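Farnesyl pyrophosphate synthetase (Staphylococcus aureus, PDB 5H9D) probably catalyses the magnesium-dependent, chain-lengthening condensation of isopentenyl diphosphate with allylic diphosphates to give heptaprenyl diphosphate. Local coordinates at residues V69-I74 against I173-E178; D209-F214 against D278-V283; S296-G301 against S305-L310. All coordinates share one frame; numbering follows the deposited sequence.

Interaction 1. Residues V69-I74 against I173-E178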
loop_
_atom_site.group_PDB
_atom_site.type_symbol
_atom_site.label_atom_id
_atom_site.label_comp_id
_atom_site.label_asym_id
_atom_site.label_seq_id
_atom_site.Cartn_x
_atom_site.Cartn_y
_atom_site.Cartn_z
ATOM N N VAL A 69 -14.059 2.039 3.552
ATOM C CA VAL A 69 -13.736 0.621 3.412
ATOM C C VAL A 69 -12.476 0.480 2.536
ATOM O O VAL A 69 -11.570 -0.286 2.844
ATOM C CB VAL A 69 -14.943 -0.157 2.785
ATOM C CG1 VAL A 69 -14.503 -1.488 2.280
ATOM C CG2 VAL A 69 -16.030 -0.383 3.834
ATOM N N ALA A 70 -12.405 1.244 1.453
ATOM C CA ALA A 70 -11.232 1.195 0.576
ATOM C C ALA A 70 -9.968 1.632 1.293
ATOM O O ALA A 70 -8.939 0.982 1.160
ATOM C CB ALA A 70 -11.437 2.081 -0.669
ATOM N N LEU A 71 -10.030 2.730 2.036
ATOM C CA LEU A 71 -8.847 3.215 2.742
ATOM C C LEU A 71 -8.287 2.204 3.749
ATOM O O LEU A 71 -7.059 2.034 3.850
ATOM C CB LEU A 71 -9.152 4.529 3.472
ATOM C CG LEU A 71 -8.948 5.864 2.769
ATOM C CD1 LEU A 71 -7.449 6.130 2.745
ATOM C CD2 LEU A 71 -9.555 5.854 1.363
ATOM N N GLU A 72 -9.170 1.538 4.499
ATOM C CA GLU A 72 -8.702 0.581 5.491
ATOM C C GLU A 72 -8.123 -0.651 4.813
ATOM O O GLU A 72 -7.212 -1.262 5.329
ATOM C CB GLU A 72 -9.842 0.208 6.436
ATOM C CG GLU A 72 -9.433 -0.466 7.740
ATOM C CD GLU A 72 -8.468 0.346 8.583
ATOM O OE1 GLU A 72 -8.281 1.536 8.275
ATOM O OE2 GLU A 72 -7.887 -0.194 9.556
ATOM N N LEU A 73 -8.635 -1.014 3.641
ATOM C CA LEU A 73 -8.122 -2.185 2.928
ATOM C C LEU A 73 -6.718 -1.909 2.361
ATOM O O LEU A 73 -5.870 -2.796 2.373
ATOM C CB LEU A 73 -9.095 -2.602 1.815
ATOM C CG LEU A 73 -10.496 -3.152 2.145
ATOM C CD1 LEU A 73 -11.380 -3.269 0.908
ATOM C CD2 LEU A 73 -10.367 -4.511 2.784
ATOM N N ILE A 74 -6.471 -0.685 1.875
ATOM C CA ILE A 74 -5.159 -0.308 1.340
ATOM C C ILE A 74 -4.169 -0.227 2.526
ATOM O O ILE A 74 -3.012 -0.658 2.434
ATOM C CB ILE A 74 -5.211 1.077 0.576
ATOM C CG1 ILE A 74 -5.942 0.912 -0.762
ATOM C CG2 ILE A 74 -3.794 1.580 0.276
ATOM C CD1 ILE A 74 -6.579 2.196 -1.292
ATOM N N ILE A 173 -3.446 9.964 5.449
ATOM C CA ILE A 173 -4.370 10.558 6.411
ATOM C C ILE A 173 -4.920 11.786 5.683
ATOM O O ILE A 173 -6.086 12.160 5.803
ATOM C CB ILE A 173 -3.644 10.977 7.674
ATOM C CG1 ILE A 173 -2.868 9.784 8.249
ATOM C CG2 ILE A 173 -4.628 11.456 8.682
ATOM C CD1 ILE A 173 -3.745 8.687 8.853
ATOM N N GLN A 174 -4.044 12.383 4.891
ATOM C CA GLN A 174 -4.364 13.536 4.075
ATOM C C GLN A 174 -5.426 13.147 3.043
ATOM O O GLN A 174 -6.388 13.885 2.820
ATOM C CB GLN A 174 -3.107 13.963 3.372
ATOM C CG GLN A 174 -3.153 15.293 2.726
ATOM C CD GLN A 174 -1.856 15.561 2.069
ATOM O OE1 GLN A 174 -0.799 15.336 2.652
ATOM N NE2 GLN A 174 -1.913 16.030 0.845
ATOM N N ILE A 175 -5.227 11.995 2.400
ATOM C CA ILE A 175 -6.201 11.470 1.418
ATOM C C ILE A 175 -7.537 11.127 2.100
ATOM O O ILE A 175 -8.604 11.323 1.519
ATOM C CB ILE A 175 -5.660 10.213 0.743
ATOM C CG1 ILE A 175 -4.527 10.616 -0.177
ATOM C CG2 ILE A 175 -6.754 9.457 0.021
ATOM C CD1 ILE A 175 -3.684 9.446 -0.575
ATOM N N SER A 176 -7.473 10.634 3.331
ATOM C CA SER A 176 -8.684 10.276 4.054
ATOM C C SER A 176 -9.528 11.506 4.356
ATOM O O SER A 176 -10.758 11.450 4.332
ATOM C CB SER A 176 -8.354 9.579 5.374
ATOM O OG SER A 176 -7.452 8.519 5.168
ATOM N N THR A 177 -8.883 12.617 4.672
ATOM C CA THR A 177 -9.657 13.808 4.975
ATOM C C THR A 177 -10.091 14.559 3.716
ATOM O O THR A 177 -11.196 15.104 3.688
ATOM C CB THR A 177 -8.887 14.754 5.885
ATOM O OG1 THR A 177 -7.548 14.877 5.396
ATOM C CG2 THR A 177 -8.890 14.241 7.305
ATOM N N GLU A 178 -9.245 14.556 2.681
ATOM C CA GLU A 178 -9.525 15.256 1.417
ATOM C C GLU A 178 -10.674 14.634 0.630
ATOM O O GLU A 178 -11.668 15.315 0.301
ATOM C CB GLU A 178 -8.291 15.261 0.527
ATOM C CG GLU A 178 -8.257 16.394 -0.477
ATOM C CD GLU A 178 -7.019 16.352 -1.366
ATOM O OE1 GLU A 178 -5.907 16.013 -0.866
ATOM O OE2 GLU A 178 -7.159 16.671 -2.572
#

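Interaction 2. Residues D209-F214 against D278-V283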
loop_
_atom_site.group_PDB
_atom_site.type_symbol
_atom_site.label_atom_id
_atom_site.label_comp_id
_atom_site.label_asym_id
_atom_site.label_seq_id
_atom_site.Cartn_x
_atom_site.Cartn_y
_atom_site.Cartn_z
ATOM N N ASP A 209 4.592 8.009 17.154
ATOM C CA ASP A 209 5.069 6.621 17.099
ATOM C C ASP A 209 6.578 6.557 17.431
ATOM O O ASP A 209 7.010 5.773 18.267
ATOM C CB ASP A 209 4.905 6.042 15.688
ATOM C CG ASP A 209 3.537 5.469 15.429
ATOM O OD1 ASP A 209 2.519 6.168 15.649
ATOM O OD2 ASP A 209 3.487 4.306 14.972
ATOM N N ASP A 210 7.366 7.390 16.758
ATOM C CA ASP A 210 8.804 7.395 16.937
ATOM C C ASP A 210 9.218 7.734 18.325
ATOM O O ASP A 210 10.231 7.256 18.813
ATOM C CB ASP A 210 9.477 8.346 15.945
ATOM C CG ASP A 210 9.240 7.935 14.507
ATOM O OD1 ASP A 210 8.813 6.764 14.265
ATOM O OD2 ASP A 210 9.492 8.781 13.620
ATOM N N VAL A 211 8.451 8.578 18.976
ATOM C CA VAL A 211 8.811 8.899 20.336
ATOM C C VAL A 211 8.467 7.682 21.194
ATOM O O VAL A 211 9.279 7.257 22.003
ATOM C CB VAL A 211 8.071 10.150 20.848
ATOM C CG1 VAL A 211 8.453 10.414 22.293
ATOM C CG2 VAL A 211 8.444 11.341 20.004
ATOM N N LEU A 212 7.291 7.090 20.976
ATOM C CA LEU A 212 6.862 5.935 21.755
ATOM C C LEU A 212 7.673 4.671 21.524
ATOM O O LEU A 212 7.386 3.623 22.085
ATOM C CB LEU A 212 5.397 5.624 21.479
ATOM C CG LEU A 212 4.281 6.575 21.920
ATOM C CD1 LEU A 212 2.936 5.951 21.532
ATOM C CD2 LEU A 212 4.360 6.831 23.398
ATOM N N ASP A 213 8.689 4.750 20.691
ATOM C CA ASP A 213 9.473 3.564 20.437
ATOM C C ASP A 213 10.601 3.505 21.463
ATOM O O ASP A 213 11.259 2.482 21.613
ATOM C CB ASP A 213 10.020 3.594 19.003
ATOM C CG ASP A 213 10.132 2.203 18.397
ATOM O OD1 ASP A 213 11.162 1.525 18.627
ATOM O OD2 ASP A 213 9.168 1.783 17.705
ATOM N N PHE A 214 10.794 4.608 22.182
ATOM C CA PHE A 214 11.837 4.703 23.198
ATOM C C PHE A 214 11.236 4.828 24.602
ATOM O O PHE A 214 11.795 4.344 25.583
ATOM C CB PHE A 214 12.721 5.927 22.921
ATOM C CG PHE A 214 13.611 5.780 21.716
ATOM C CD1 PHE A 214 14.752 4.978 21.765
ATOM C CD2 PHE A 214 13.333 6.465 20.536
ATOM C CE1 PHE A 214 15.603 4.868 20.662
ATOM C CE2 PHE A 214 14.177 6.355 19.438
ATOM C CZ PHE A 214 15.316 5.553 19.507
ATOM N N ASP A 278 11.639 15.020 24.336
ATOM C CA ASP A 278 10.663 16.070 24.557
ATOM C C ASP A 278 10.636 17.094 23.435
ATOM O O ASP A 278 9.580 17.642 23.112
ATOM C CB ASP A 278 10.908 16.715 25.928
ATOM C CG ASP A 278 10.540 15.772 27.085
ATOM O OD1 ASP A 278 9.319 15.624 27.358
ATOM O OD2 ASP A 278 11.464 15.163 27.691
ATOM N N GLU A 279 11.789 17.345 22.827
ATOM C CA GLU A 279 11.834 18.282 21.730
ATOM C C GLU A 279 11.034 17.626 20.597
ATOM O O GLU A 279 10.320 18.308 19.861
ATOM C CB GLU A 279 13.283 18.537 21.324
ATOM C CG GLU A 279 13.464 19.729 20.380
ATOM C CD GLU A 279 14.895 19.859 19.842
ATOM O OE1 GLU A 279 15.112 20.602 18.848
ATOM O OE2 GLU A 279 15.803 19.220 20.416
ATOM N N ALA A 280 11.130 16.294 20.482
ATOM C CA ALA A 280 10.407 15.545 19.450
ATOM C C ALA A 280 8.906 15.691 19.685
ATOM O O ALA A 280 8.157 16.098 18.793
ATOM C CB ALA A 280 10.802 14.098 19.489
ATOM N N LYS A 281 8.485 15.351 20.896
ATOM C CA LYS A 281 7.097 15.462 21.309
ATOM C C LYS A 281 6.585 16.861 20.992
ATOM O O LYS A 281 5.425 17.035 20.624
ATOM C CB LYS A 281 6.975 15.270 22.809
ATOM C CG LYS A 281 7.016 13.858 23.339
ATOM C CD LYS A 281 6.700 13.979 24.835
ATOM C CE LYS A 281 6.907 12.709 25.641
ATOM N NZ LYS A 281 7.076 13.102 27.081
ATOM N N ALA A 282 7.459 17.849 21.153
ATOM C CA ALA A 282 7.111 19.253 20.915
ATOM C C ALA A 282 6.733 19.555 19.469
ATOM O O ALA A 282 5.842 20.371 19.181
ATOM C CB ALA A 282 8.256 20.138 21.325
ATOM N N VAL A 283 7.438 18.907 18.558
ATOM C CA VAL A 283 7.182 19.092 17.146
ATOM C C VAL A 283 5.817 18.478 16.826
ATOM O O VAL A 283 5.074 18.946 15.953
ATOM C CB VAL A 283 8.232 18.379 16.311
ATOM C CG1 VAL A 283 7.793 18.415 14.895
ATOM C CG2 VAL A 283 9.620 19.002 16.502
#

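Interaction 3. Residues S296-G301 against S305-L310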
loop_
_atom_site.group_PDB
_atom_site.type_symbol
_atom_site.label_atom_id
_atom_site.label_comp_id
_atom_site.label_asym_id
_atom_site.label_seq_id
_atom_site.Cartn_x
_atom_site.Cartn_y
_atom_site.Cartn_z
ATOM N N SER A 296 -10.855 24.999 13.823
ATOM C CA SER A 296 -11.655 26.064 14.386
ATOM C C SER A 296 -12.263 26.889 13.285
ATOM O O SER A 296 -13.427 27.241 13.345
ATOM C CB SER A 296 -10.781 26.903 15.287
ATOM O OG SER A 296 -10.236 26.066 16.293
ATOM N N GLU A 297 -11.482 27.166 12.258
ATOM C CA GLU A 297 -11.979 27.930 11.139
ATOM C C GLU A 297 -13.093 27.208 10.364
ATOM O O GLU A 297 -13.493 27.647 9.287
ATOM C CB GLU A 297 -10.804 28.285 10.228
ATOM C CG GLU A 297 -9.847 29.289 10.874
ATOM C CD GLU A 297 -8.512 29.437 10.145
ATOM O OE1 GLU A 297 -8.482 29.394 8.885
ATOM O OE2 GLU A 297 -7.485 29.619 10.849
ATOM N N LEU A 298 -13.600 26.103 10.908
ATOM C CA LEU A 298 -14.677 25.348 10.258
ATOM C C LEU A 298 -16.018 25.589 10.980
ATOM O O LEU A 298 -16.043 25.876 12.175
ATOM C CB LEU A 298 -14.378 23.838 10.278
ATOM C CG LEU A 298 -13.429 23.163 9.266
ATOM C CD1 LEU A 298 -13.044 21.782 9.779
ATOM C CD2 LEU A 298 -14.095 23.055 7.885
ATOM N N PRO A 299 -17.149 25.459 10.261
ATOM C CA PRO A 299 -18.487 25.657 10.837
ATOM C C PRO A 299 -18.797 24.854 12.113
ATOM O O PRO A 299 -18.553 23.640 12.188
ATOM C CB PRO A 299 -19.421 25.272 9.682
ATOM C CG PRO A 299 -18.590 24.358 8.852
ATOM C CD PRO A 299 -17.251 25.024 8.858
ATOM N N ASP A 300 -19.360 25.544 13.103
ATOM C CA ASP A 300 -19.728 24.938 14.384
ATOM C C ASP A 300 -20.844 23.931 14.230
ATOM O O ASP A 300 -21.762 24.118 13.435
ATOM C CB ASP A 300 -20.158 26.023 15.364
ATOM C CG ASP A 300 -19.058 27.026 15.626
ATOM O OD1 ASP A 300 -18.178 26.729 16.472
ATOM O OD2 ASP A 300 -19.057 28.099 14.973
ATOM N N GLY A 301 -20.761 22.868 15.020
ATOM C CA GLY A 301 -21.753 21.807 14.963
ATOM C C GLY A 301 -21.157 20.571 15.605
ATOM O O GLY A 301 -20.049 20.654 16.140
ATOM N N SER A 305 -17.131 19.316 16.563
ATOM C CA SER A 305 -16.839 18.948 17.948
ATOM C C SER A 305 -16.150 17.586 18.026
ATOM O O SER A 305 -15.368 17.311 18.945
ATOM C CB SER A 305 -18.126 18.878 18.783
ATOM O OG SER A 305 -18.740 20.139 18.954
ATOM N N LEU A 306 -16.465 16.721 17.069
ATOM C CA LEU A 306 -15.899 15.377 17.039
ATOM C C LEU A 306 -14.490 15.388 16.511
ATOM O O LEU A 306 -13.637 14.699 17.022
ATOM C CB LEU A 306 -16.788 14.440 16.208
ATOM C CG LEU A 306 -18.061 13.958 16.941
ATOM C CD1 LEU A 306 -19.039 13.302 15.982
ATOM C CD2 LEU A 306 -17.659 12.994 18.039
ATOM N N LEU A 307 -14.247 16.191 15.490
ATOM C CA LEU A 307 -12.914 16.303 14.923
ATOM C C LEU A 307 -12.019 16.930 15.997
ATOM O O LEU A 307 -10.923 16.430 16.236
ATOM C CB LEU A 307 -12.971 17.162 13.657
ATOM C CG LEU A 307 -11.844 17.251 12.629
ATOM C CD1 LEU A 307 -11.425 15.900 12.150
ATOM C CD2 LEU A 307 -12.357 18.099 11.453
ATOM N N LEU A 308 -12.489 18.002 16.649
ATOM C CA LEU A 308 -11.725 18.663 17.718
ATOM C C LEU A 308 -11.371 17.652 18.807
ATOM O O LEU A 308 -10.235 17.583 19.271
ATOM C CB LEU A 308 -12.521 19.817 18.343
ATOM C CG LEU A 308 -12.492 21.179 17.638
ATOM C CD1 LEU A 308 -13.797 21.924 17.912
ATOM C CD2 LEU A 308 -11.321 21.987 18.109
ATOM N N SER A 309 -12.365 16.872 19.208
ATOM C CA SER A 309 -12.178 15.834 20.211
ATOM C C SER A 309 -11.174 14.767 19.736
ATOM O O SER A 309 -10.224 14.440 20.438
ATOM C CB SER A 309 -13.521 15.177 20.504
ATOM O OG SER A 309 -13.363 14.117 21.421
ATOM N N LEU A 310 -11.397 14.220 18.546
ATOM C CA LEU A 310 -10.509 13.205 18.004
ATOM C C LEU A 310 -9.096 13.759 17.787
ATOM O O LEU A 310 -8.114 13.088 18.063
ATOM C CB LEU A 310 -11.066 12.649 16.685
ATOM C CG LEU A 310 -10.180 11.624 15.940
ATOM C CD1 LEU A 310 -9.999 10.361 16.793
ATOM C CD2 LEU A 310 -10.807 11.257 14.594
#

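Interaction 1. Residues V69-I74 against I173-E178
L71 points its side chain from helix 62-85 at helix 158-183 and carries the whole of its side of the contact. The CD1 branch leads. It ends 3.4 Å from OG of S176, and CG of L71 follows at 3.9 Å from the same OG. This is van der Waals packing of a methyl group against a hydroxyl oxygen; no hydrogen bond joins the two segments. The OG of S176 lies beside its own backbone N, with chi1 at -51°. From there it bonds the L172 carbonyl one turn back, so the buried hydroxyl is satisfied within its own helix. I175 also faces L71. It offers its CG2 branch, 4.4 Å from L71 CD1, a looser apolar touch. Both segments belong to the all-helical isoprenoid synthase fold. In this family the far, C-terminal end of the helix equivalent to 62-85 carries the first aspartate-rich motif, and L71 lies several turns before that end. The contact joins this helix to helix 158-183 in the buried interior. The CA atoms of L71 and S176 are 7.2 Å apart. Other helices close in around the pair. I175 also packs on L132 and S136 of helix 127-150, and S176 touches R44 and V48 of helix 43-51.

Interaction 2. Residues D209-F214 against D278-V283
V211 sets its two methyl groups against A280 and K281 of helix 276-296, one on each. CG2 sits 3.7 Å from CB of A280, and CG1 sits 3.9 Å from CG of K281. CG2 also lies 4.1 Å from the backbone N of K281. With CG1 anti to the backbone N (chi1 178°), each branch of the fork has its own partner. The contact is apolar, and no hydrogen bond crosses it. A280 points its CB at V211, and its small side chain is consistent with the close approach of the helices: the CA atoms of V211 and K281 are 6.9 Å apart. K281 crosses the valine at about a right angle. Its chain runs on extended beyond CG, and NZ makes a salt bridge with OD1 of D278, 3.4 Å away on the same helix, in which the hydrogen bond is weak. The lysine thus meets the valine through CG, while its charged end turns to D278. Helix 188-215 is kinked just after V211: F214 N bonds V211 O at 3.1 Å, three residues back. D209, D210 and D213 form a DDxxD sequence, consistent with the second aspartate-rich motif, which in this family binds diphosphate through magnesium. V211 is the first variable residue of that motif, and its side chain faces helix 276-296. OD2 of D210 is bonded to the Y161 hydroxyl, and OD1 of D213 to the D228 backbone N. Further out, V211 and F214 both pack on I277 of helix 276-296. F214 also reaches I268 and I271 of helix 261-272, and helix 236-243 touches both segments, with P237 on D210 and L240 on E279.

Interaction 3. Residues S296-G301 against S305-L310
The carbonyl group of G301 is approached on both faces of its plane by S305. OG of S305 comes from one face, 3.1 Å from G301 O and tilted 34° from the plane. The backbone N of S305 comes from the opposite face, 3.2 Å from G301 O and tilted 22°. The N-H...O hydrogen bond is bent, with an angle of 136° at the hydrogen. OG lies beside the serine's own backbone N, which brings both donors to the same oxygen. One oxygen is thus gripped by two donors of one residue. G301 is the N-cap of helix 302-315, and the backbone hydrogen bond is the first helical i to i+4 bond of that helix. The serine hydroxyl adds a second link to the same first turn. S296-G301 forms the loop between helices 276-296 and 302-315, near the C-terminal end of this mainly helical fold. NZ of K304 bonds the carbonyls of S296 and L298 and makes a salt bridge with D300. Away from these polar groups, L298 and L307 meet at about a right angle, CD1 of L298 lying 4.1 Å from CD2 of L307. Both leucines are buried, and both rest on L194 of helix 188-215. L307 further touches F47 and L50 of helix 43-51 and I295 of helix 276-296.

The three contacts follow one another along the chain without touching. Interaction 2 includes the probable second aspartate-rich motif. Interaction 1 lies on the helix that carries the first such motif in relatives, but several turns from it. Their centres are 25 Å apart, on opposite sides of the chain's centre. Interaction 3 is the most peripheral, with its centre 22 Å from that of the chain. Its centre is 20 Å from interaction 1 and 26 Å from interaction 2. Helix 188-215 links all three: it carries D209-F214, packs on I173-E178, and touches L298 and L307. Helix 276-296 runs from interaction 2 to interaction 3.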